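Local coordinates for protein H subunit of photosynthetic reaction center complex (PDB 6Z5S) that forms the H subunit of the photosynthetic reaction centre, probably anchored by one transmembrane helix and capping the complex on the cytoplasmic side of the membrane, at residues T86-W91 and P95-G100; V180-S185 and Q214-P219. All coordinates share one frame; numbering follows the deposited sequence.

Contact 1 (T86-W91 and P95-G100); sequences TPAAPW and PFVPTG. With 6PL ((4S,7R)-4-hydroxy-N,N,N-trimethyl-9-oxo-7-[(palmitoyloxy)methyl]-3,5,8-trioxa-4-phosphahexacosan-1-aminium 4-oxide), chain B.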
ATOM      1  N   THR D  86      23.899 -22.838  27.702  1.00 41.45           N
ATOM      2  CA  THR D  86      25.222 -23.303  27.333  1.00 41.45           C
ATOM      3  C   THR D  86      25.246 -23.709  25.867  1.00 41.45           C
ATOM      4  O   THR D  86      24.293 -24.312  25.374  1.00 41.45           O
ATOM      5  CB  THR D  86      25.671 -24.476  28.214  1.00 41.45           C
ATOM      6  OG1 THR D  86      27.011 -24.841  27.870  1.00 41.45           O
ATOM      7  CG2 THR D  86      24.759 -25.677  28.051  1.00 41.45           C
ATOM      8  N   PRO D  87      26.306 -23.371  25.142  1.00 39.33           N
ATOM      9  CA  PRO D  87      26.334 -23.669  23.706  1.00 39.33           C
ATOM     10  C   PRO D  87      26.294 -25.165  23.444  1.00 39.33           C
ATOM     11  O   PRO D  87      27.046 -25.939  24.036  1.00 39.33           O
ATOM     12  CB  PRO D  87      27.650 -23.041  23.239  1.00 39.33           C
ATOM     13  CG  PRO D  87      28.432 -22.812  24.463  1.00 39.33           C
ATOM     14  CD  PRO D  87      27.468 -22.580  25.563  1.00 39.33           C
ATOM     15  N   ALA D  88      25.395 -25.566  22.550  1.00 38.84           N
ATOM     16  CA  ALA D  88      25.271 -26.962  22.162  1.00 38.84           C
ATOM     17  C   ALA D  88      26.441 -27.444  21.324  1.00 38.84           C
ATOM     18  O   ALA D  88      26.514 -28.640  21.030  1.00 38.84           O
ATOM     19  CB  ALA D  88      23.973 -27.178  21.391  1.00 38.84           C
ATOM     20  N   ALA D  89      27.348 -26.555  20.935  1.00 41.12           N
ATOM     21  CA  ALA D  89      28.485 -26.919  20.106  1.00 41.12           C
ATOM     22  C   ALA D  89      29.474 -25.771  20.122  1.00 41.12           C
ATOM     23  O   ALA D  89      29.070 -24.616  20.287  1.00 41.12           O
ATOM     24  CB  ALA D  89      28.045 -27.231  18.672  1.00 41.12           C
ATOM     25  N   PRO D  90      30.769 -26.047  19.960  1.00 45.81           N
ATOM     26  CA  PRO D  90      31.768 -24.977  20.047  1.00 45.81           C
ATOM     27  C   PRO D  90      31.834 -24.071  18.834  1.00 45.81           C
ATOM     28  O   PRO D  90      32.499 -23.031  18.905  1.00 45.81           O
ATOM     29  CB  PRO D  90      33.080 -25.747  20.213  1.00 45.81           C
ATOM     30  CG  PRO D  90      32.812 -27.059  19.588  1.00 45.81           C
ATOM     31  CD  PRO D  90      31.389 -27.376  19.871  1.00 45.81           C
ATOM     32  N   TRP D  91      31.196 -24.414  17.745  1.00 44.60           N
ATOM     33  CA  TRP D  91      31.380 -23.593  16.564  1.00 44.60           C
ATOM     34  C   TRP D  91      30.425 -22.412  16.576  1.00 44.60           C
ATOM     35  O   TRP D  91      29.421 -22.418  17.288  1.00 44.60           O
ATOM     36  CB  TRP D  91      31.177 -24.431  15.307  1.00 44.60           C
ATOM     37  CG  TRP D  91      29.828 -25.028  15.168  1.00 44.60           C
ATOM     38  CD1 TRP D  91      28.685 -24.399  14.779  1.00 44.60           C
ATOM     39  CD2 TRP D  91      29.480 -26.388  15.384  1.00 44.60           C
ATOM     40  NE1 TRP D  91      27.641 -25.283  14.752  1.00 44.60           N
ATOM     41  CE2 TRP D  91      28.106 -26.516  15.121  1.00 44.60           C
ATOM     42  CE3 TRP D  91      30.196 -27.513  15.785  1.00 44.60           C
ATOM     43  CZ2 TRP D  91      27.437 -27.720  15.244  1.00 44.60           C
ATOM     44  CZ3 TRP D  91      29.532 -28.706  15.902  1.00 44.60           C
ATOM     45  CH2 TRP D  91      28.166 -28.804  15.633  1.00 44.60           C
ATOM     46  N   PRO D  95      23.260 -23.392  18.352  1.00 38.04           N
ATOM     47  CA  PRO D  95      22.217 -23.014  19.304  1.00 38.04           C
ATOM     48  C   PRO D  95      22.654 -23.287  20.733  1.00 38.04           C
ATOM     49  O   PRO D  95      23.664 -23.935  21.001  1.00 38.04           O
ATOM     50  CB  PRO D  95      21.037 -23.895  18.899  1.00 38.04           C
ATOM     51  CG  PRO D  95      21.660 -25.066  18.275  1.00 38.04           C
ATOM     52  CD  PRO D  95      22.892 -24.585  17.578  1.00 38.04           C
ATOM     53  N   PHE D  96      21.871 -22.768  21.664  1.00 37.75           N
ATOM     54  CA  PHE D  96      22.147 -22.937  23.077  1.00 37.75           C
ATOM     55  C   PHE D  96      21.127 -23.875  23.695  1.00 37.75           C
ATOM     56  O   PHE D  96      20.017 -24.038  23.187  1.00 37.75           O
ATOM     57  CB  PHE D  96      22.131 -21.601  23.807  1.00 37.75           C
ATOM     58  CG  PHE D  96      23.216 -20.679  23.378  1.00 37.75           C
ATOM     59  CD1 PHE D  96      23.026 -19.815  22.322  1.00 37.75           C
ATOM     60  CD2 PHE D  96      24.428 -20.674  24.026  1.00 37.75           C
ATOM     61  CE1 PHE D  96      24.022 -18.965  21.922  1.00 37.75           C
ATOM     62  CE2 PHE D  96      25.428 -19.827  23.628  1.00 37.75           C
ATOM     63  CZ  PHE D  96      25.224 -18.972  22.575  1.00 37.75           C
ATOM     64  N   VAL D  97      21.527 -24.504  24.793  1.00 42.22           N
ATOM     65  CA  VAL D  97      20.704 -25.456  25.517  1.00 42.22           C
ATOM     66  C   VAL D  97      20.477 -24.887  26.908  1.00 42.22           C
ATOM     67  O   VAL D  97      21.430 -24.421  27.536  1.00 42.22           O
ATOM     68  CB  VAL D  97      21.365 -26.843  25.608  1.00 42.22           C
ATOM     69  CG1 VAL D  97      20.501 -27.782  26.403  1.00 42.22           C
ATOM     70  CG2 VAL D  97      21.618 -27.390  24.227  1.00 42.22           C
ATOM     71  N   PRO D  98      19.244 -24.870  27.411  1.00 44.31           N
ATOM     72  CA  PRO D  98      18.998 -24.371  28.770  1.00 44.31           C
ATOM     73  C   PRO D  98      19.589 -25.315  29.804  1.00 44.31           C
ATOM     74  O   PRO D  98      19.269 -26.503  29.834  1.00 44.31           O
ATOM     75  CB  PRO D  98      17.470 -24.315  28.857  1.00 44.31           C
ATOM     76  CG  PRO D  98      16.999 -25.248  27.815  1.00 44.31           C
ATOM     77  CD  PRO D  98      17.994 -25.194  26.711  1.00 44.31           C
ATOM     78  N   THR D  99      20.467 -24.777  30.647  1.00 50.37           N
ATOM     79  CA  THR D  99      21.107 -25.599  31.665  1.00 50.37           C
ATOM     80  C   THR D  99      20.121 -26.003  32.750  1.00 50.37           C
ATOM     81  O   THR D  99      20.159 -27.138  33.235  1.00 50.37           O
ATOM     82  CB  THR D  99      22.286 -24.851  32.280  1.00 50.37           C
ATOM     83  OG1 THR D  99      21.792 -23.766  33.069  1.00 50.37           O
ATOM     84  CG2 THR D  99      23.189 -24.305  31.199  1.00 50.37           C
ATOM     85  N   GLY D 100      19.232 -25.096  33.139  1.00 51.65           N
ATOM     86  CA  GLY D 100      18.284 -25.381  34.195  1.00 51.65           C
ATOM     87  C   GLY D 100      16.859 -25.556  33.717  1.00 51.65           C
ATOM     88  O   GLY D 100      16.607 -26.250  32.729  1.00 51.65           O
TER
HETATM   89  C22 6PL B 101      24.040 -23.463  -2.732  1.00 46.38           C
HETATM   90  C21 6PL B 101      25.106 -24.073  -1.862  1.00 46.38           C
HETATM   91  C20 6PL B 101      24.962 -23.757  -0.399  1.00 46.38           C
HETATM   92  C19 6PL B 101      26.013 -24.391   0.479  1.00 46.38           C
HETATM   93  C18 6PL B 101      27.427 -23.925   0.215  1.00 46.38           C
HETATM   94  C17 6PL B 101      28.470 -24.622   1.054  1.00 46.38           C
HETATM   95  C16 6PL B 101      29.896 -24.220   0.775  1.00 46.38           C
HETATM   96  C15 6PL B 101      30.915 -25.124   1.420  1.00 46.38           C
HETATM   97  C14 6PL B 101      30.936 -25.093   2.932  1.00 46.38           C
HETATM   98  C13 6PL B 101      31.721 -23.933   3.523  1.00 46.38           C
HETATM   99  C12 6PL B 101      31.993 -24.099   4.986  1.00 46.38           C
HETATM  100  C11 6PL B 101      30.812 -23.803   5.864  1.00 46.38           C
HETATM  101  O11 6PL B 101      30.245 -24.602   6.561  1.00 46.38           O
HETATM  102  O3  6PL B 101      30.464 -22.524   5.796  1.00 46.38           O
HETATM  103  C3  6PL B 101      29.544 -22.065   6.809  1.00 46.38           C
HETATM  104  C2  6PL B 101      29.285 -20.591   6.598  1.00 46.38           C
HETATM  105  C1  6PL B 101      28.937 -19.847   7.862  1.00 46.38           C
HETATM  106  O3P 6PL B 101      30.030 -19.864   8.808  1.00 46.38           O
HETATM  107  P   6PL B 101      29.825 -19.136  10.221  1.00 46.38           P
HETATM  108  O1P 6PL B 101      31.094 -19.284  11.007  1.00 46.38           O
HETATM  109  O2P 6PL B 101      29.265 -17.766   9.972  1.00 46.38           O
HETATM  110  O4P 6PL B 101      28.669 -20.006  10.918  1.00 46.38           O
HETATM  111  C4  6PL B 101      28.945 -21.356  11.395  1.00 46.38           C
HETATM  112  C5  6PL B 101      28.876 -22.376  10.287  1.00 46.38           C
HETATM  113  N   6PL B 101      28.786 -23.827  10.718  1.00 46.38           N
HETATM  114  C7  6PL B 101      29.976 -24.203  11.525  1.00 46.38           C
HETATM  115  C8  6PL B 101      27.570 -24.036  11.538  1.00 46.38           C
HETATM  116  C6  6PL B 101      28.716 -24.707   9.522  1.00 46.38           C
HETATM  117  O2  6PL B 101      28.141 -20.381   5.729  1.00 46.38           O
HETATM  118  C31 6PL B 101      28.339 -20.371   4.407  1.00 46.38           C
HETATM  119  O31 6PL B 101      28.872 -21.271   3.815  1.00 46.38           O
HETATM  120  C32 6PL B 101      27.881 -19.066   3.823  1.00 46.38           C
HETATM  121  C33 6PL B 101      27.019 -19.214   2.618  1.00 46.38           C
HETATM  122  C34 6PL B 101      27.791 -19.730   1.424  1.00 46.38           C
HETATM  123  C35 6PL B 101      26.983 -19.797   0.162  1.00 46.38           C
HETATM  124  C36 6PL B 101      26.311 -18.501  -0.201  1.00 46.38           C
HETATM  125  C37 6PL B 101      25.763 -18.465  -1.602  1.00 46.38           C
HETATM  126  C38 6PL B 101      25.156 -17.144  -1.984  1.00 46.38           C
HETATM  127  C39 6PL B 101      26.024 -15.953  -1.667  1.00 46.38           C
HETATM  128  C40 6PL B 101      25.374 -14.623  -1.950  1.00 46.38           C
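Thr86 O is met by two groups of the facing strand: the backbone N-H of Val97, with N to O 2.8 Å, and, as a longer CA-H...O contact, Phe96 CA. The return bond, Thr86 N to Val97 O, is similarly straight, with 160° at its hydrogen. These paired bonds make Thr86 and Val97 a hydrogen-bonded pair of an antiparallel beta hairpin, strands 85-87 and 96-98. Pro87 and Phe96 follow as a non-hydrogen-bonded pair with CA atoms 4.3 Å apart. Beyond it, Ala88 N reaches Pro95 O at 2.8 Å. Phe96 CG stands anti to its carbonyl carbon (chi1 -65°), and the ring reaches Pro87, Phe96 CD2 lying 3.9 Å from Pro87 CD. Ala88 CB touches Val97 CG2 at 3.7 Å, while the methyls of Thr86 and Thr99 meet as their side chains cross obliquely. The backbone of Phe96 is also hydrogen-bonded to another protein chain. In the connecting loop, Ala89 CB lies over one face of the Trp91 indole, offset toward its rim; Trp91 CD1 approaches choline methyl C8 of the bound phospholipid at 3.4 Å.

Contact 2 (V180-S185 and Q214-P219); sequences VEVAKS and QFAGVP
Val182 reaches Phe215 and Ala216 through its first torsion: a chi1 of 72° sets CG2 anti to the backbone N, toward these two residues, with CG1 between N and the carbonyl carbon. The contact places the last residues, 214-216, of a 3-10 segment against the end of strand 174-182, part of the antiparallel sheet of the PRC-barrel domain. The CA atoms of Val182 and Ala216 are 6.4 Å apart, a separation bridged by one valine branch. Val182 CG2 touches Ala216 CA at 4.0 Å and is almost as near to Phe215 O, so much of what it meets on the turn is main chain. Its approach to the Phe215 side chain is looser, Val182 CG2 lying 4.5 Å from Phe215 CB. The CA-CB bonds of Val182 and Phe215 each point toward the other segment, and both residues are buried. Val152 of strand 152-153 touches both Val180 and Phe215, and Tyr239 of helix 229-245 also packs on Phe215. Lys187 touches both Val182 and Ala216. Within the turn, Gly217 N donates to Gln214 O at 2.9 Å, the i+3 to i spacing of a 3-10 turn, and that same oxygen is hydrogen-bonded to Tyr238 OH.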
ATOM      1  N   VAL D 180      -6.277 -15.831  38.415  1.00 80.95           N
ATOM      2  CA  VAL D 180      -6.577 -17.234  38.648  1.00 80.95           C
ATOM      3  C   VAL D 180      -6.201 -17.572  40.075  1.00 80.95           C
ATOM      4  O   VAL D 180      -5.023 -17.491  40.445  1.00 80.95           O
ATOM      5  CB  VAL D 180      -5.834 -18.154  37.672  1.00 80.95           C
ATOM      6  CG1 VAL D 180      -6.074 -19.582  38.051  1.00 80.95           C
ATOM      7  CG2 VAL D 180      -6.304 -17.897  36.257  1.00 80.95           C
ATOM      8  N   GLU D 181      -7.200 -17.914  40.877  1.00 91.42           N
ATOM      9  CA  GLU D 181      -6.980 -18.563  42.158  1.00 91.42           C
ATOM     10  C   GLU D 181      -6.444 -19.957  41.882  1.00 91.42           C
ATOM     11  O   GLU D 181      -7.162 -20.803  41.339  1.00 91.42           O
ATOM     12  CB  GLU D 181      -8.284 -18.619  42.944  1.00 91.42           C
ATOM     13  CG  GLU D 181      -8.165 -19.195  44.334  1.00 91.42           C
ATOM     14  CD  GLU D 181      -7.377 -18.300  45.264  1.00 91.42           C
ATOM     15  OE1 GLU D 181      -7.342 -17.075  45.028  1.00 91.42           O
ATOM     16  OE2 GLU D 181      -6.799 -18.821  46.237  1.00 91.42           O
ATOM     17  N   VAL D 182      -5.176 -20.190  42.220  1.00 93.00           N
ATOM     18  CA  VAL D 182      -4.573 -21.483  41.952  1.00 93.00           C
ATOM     19  C   VAL D 182      -5.309 -22.556  42.755  1.00 93.00           C
ATOM     20  O   VAL D 182      -6.076 -22.264  43.681  1.00 93.00           O
ATOM     21  CB  VAL D 182      -3.073 -21.452  42.286  1.00 93.00           C
ATOM     22  CG1 VAL D 182      -2.874 -21.414  43.779  1.00 93.00           C
ATOM     23  CG2 VAL D 182      -2.328 -22.613  41.638  1.00 93.00           C
ATOM     24  N   ALA D 183      -5.068 -23.815  42.392  1.00 96.95           N
ATOM     25  CA  ALA D 183      -5.930 -24.921  42.791  1.00 96.95           C
ATOM     26  C   ALA D 183      -6.142 -25.020  44.296  1.00 96.95           C
ATOM     27  O   ALA D 183      -7.269 -24.858  44.774  1.00 96.95           O
ATOM     28  CB  ALA D 183      -5.359 -26.239  42.268  1.00 96.95           C
ATOM     29  N   LYS D 184      -5.083 -25.279  45.054  1.00 99.76           N
ATOM     30  CA  LYS D 184      -5.219 -25.519  46.486  1.00 99.76           C
ATOM     31  C   LYS D 184      -4.019 -24.997  47.257  1.00 99.76           C
ATOM     32  O   LYS D 184      -3.496 -25.661  48.156  1.00 99.76           O
ATOM     33  CB  LYS D 184      -5.455 -27.001  46.762  1.00 99.76           C
ATOM     34  CG  LYS D 184      -4.405 -27.926  46.187  1.00 99.76           C
ATOM     35  CD  LYS D 184      -4.737 -29.365  46.531  1.00 99.76           C
ATOM     36  CE  LYS D 184      -6.029 -29.787  45.856  1.00 99.76           C
ATOM     37  NZ  LYS D 184      -5.930 -29.730  44.377  1.00 99.76           N
ATOM     38  N   SER D 185      -3.570 -23.792  46.931  1.00100.29           N
ATOM     39  CA  SER D 185      -2.549 -23.142  47.734  1.00100.29           C
ATOM     40  C   SER D 185      -2.903 -21.707  48.079  1.00100.29           C
ATOM     41  O   SER D 185      -2.082 -21.021  48.696  1.00100.29           O
ATOM     42  CB  SER D 185      -1.187 -23.174  47.019  1.00100.29           C
ATOM     43  OG  SER D 185      -1.025 -22.064  46.157  1.00100.29           O
ATOM     44  N   GLN D 214       1.332 -26.512  36.472  1.00 72.79           N
ATOM     45  CA  GLN D 214       2.282 -25.436  36.227  1.00 72.79           C
ATOM     46  C   GLN D 214       1.734 -24.067  36.589  1.00 72.79           C
ATOM     47  O   GLN D 214       2.518 -23.121  36.710  1.00 72.79           O
ATOM     48  CB  GLN D 214       2.713 -25.449  34.766  1.00 72.79           C
ATOM     49  CG  GLN D 214       3.357 -26.746  34.348  1.00 72.79           C
ATOM     50  CD  GLN D 214       4.188 -26.601  33.100  1.00 72.79           C
ATOM     51  OE1 GLN D 214       3.737 -26.912  32.003  1.00 72.79           O
ATOM     52  NE2 GLN D 214       5.412 -26.124  33.261  1.00 72.79           N
ATOM     53  N   PHE D 215       0.422 -23.937  36.776  1.00 70.89           N
ATOM     54  CA  PHE D 215      -0.138 -22.667  37.209  1.00 70.89           C
ATOM     55  C   PHE D 215       0.387 -22.249  38.570  1.00 70.89           C
ATOM     56  O   PHE D 215       0.268 -21.075  38.933  1.00 70.89           O
ATOM     57  CB  PHE D 215      -1.658 -22.746  37.234  1.00 70.89           C
ATOM     58  CG  PHE D 215      -2.276 -22.748  35.880  1.00 70.89           C
ATOM     59  CD1 PHE D 215      -2.547 -21.563  35.233  1.00 70.89           C
ATOM     60  CD2 PHE D 215      -2.574 -23.934  35.244  1.00 70.89           C
ATOM     61  CE1 PHE D 215      -3.109 -21.560  33.983  1.00 70.89           C
ATOM     62  CE2 PHE D 215      -3.134 -23.937  33.992  1.00 70.89           C
ATOM     63  CZ  PHE D 215      -3.404 -22.749  33.361  1.00 70.89           C
ATOM     64  N   ALA D 216       0.963 -23.174  39.332  1.00 70.97           N
ATOM     65  CA  ALA D 216       1.579 -22.782  40.591  1.00 70.97           C
ATOM     66  C   ALA D 216       2.834 -21.953  40.363  1.00 70.97           C
ATOM     67  O   ALA D 216       3.162 -21.090  41.184  1.00 70.97           O
ATOM     68  CB  ALA D 216       1.905 -24.019  41.423  1.00 70.97           C
ATOM     69  N   GLY D 217       3.536 -22.184  39.259  1.00 63.83           N
ATOM     70  CA  GLY D 217       4.798 -21.525  39.011  1.00 63.83           C
ATOM     71  C   GLY D 217       4.735 -20.219  38.262  1.00 63.83           C
ATOM     72  O   GLY D 217       5.779 -19.600  38.047  1.00 63.83           O
ATOM     73  N   VAL D 218       3.550 -19.778  37.854  1.00 60.91           N
ATOM     74  CA  VAL D 218       3.436 -18.503  37.140  1.00 60.91           C
ATOM     75  C   VAL D 218       3.963 -17.385  38.028  1.00 60.91           C
ATOM     76  O   VAL D 218       3.611 -17.326  39.221  1.00 60.91           O
ATOM     77  CB  VAL D 218       1.976 -18.246  36.738  1.00 60.91           C
ATOM     78  CG1 VAL D 218       1.834 -16.909  36.047  1.00 60.91           C
ATOM     79  CG2 VAL D 218       1.477 -19.359  35.844  1.00 60.91           C
ATOM     80  N   PRO D 219       4.812 -16.491  37.523  1.00 60.29           N
ATOM     81  CA  PRO D 219       5.358 -15.428  38.374  1.00 60.29           C
ATOM     82  C   PRO D 219       4.258 -14.515  38.890  1.00 60.29           C
ATOM     83  O   PRO D 219       3.452 -13.990  38.122  1.00 60.29           O
ATOM     84  CB  PRO D 219       6.317 -14.684  37.440  1.00 60.29           C
ATOM     85  CG  PRO D 219       6.598 -15.630  36.342  1.00 60.29           C
ATOM     86  CD  PRO D 219       5.358 -16.430  36.161  1.00 60.29           C
TER

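In the fold
The two contacts share no strand or helix and do not touch: their centres are 30 Å apart, and contact 1 closes along the chain before contact 2 opens. Contact 1 is a local surface pairing whose segments are separated by three residues, and it buries 357 Å². Contact 2 spans a 28-residue interval, is largely buried and covers 128 Å². Their chemistry differs accordingly. The hairpin is joined by main-chain hydrogen bonds and lies against other protein chains and a lipid head group, whereas the strand end and 3-10 turn meet by van der Waals contact of one valine methyl with main-chain and side-chain atoms of the turn, with no other chain touching either segment.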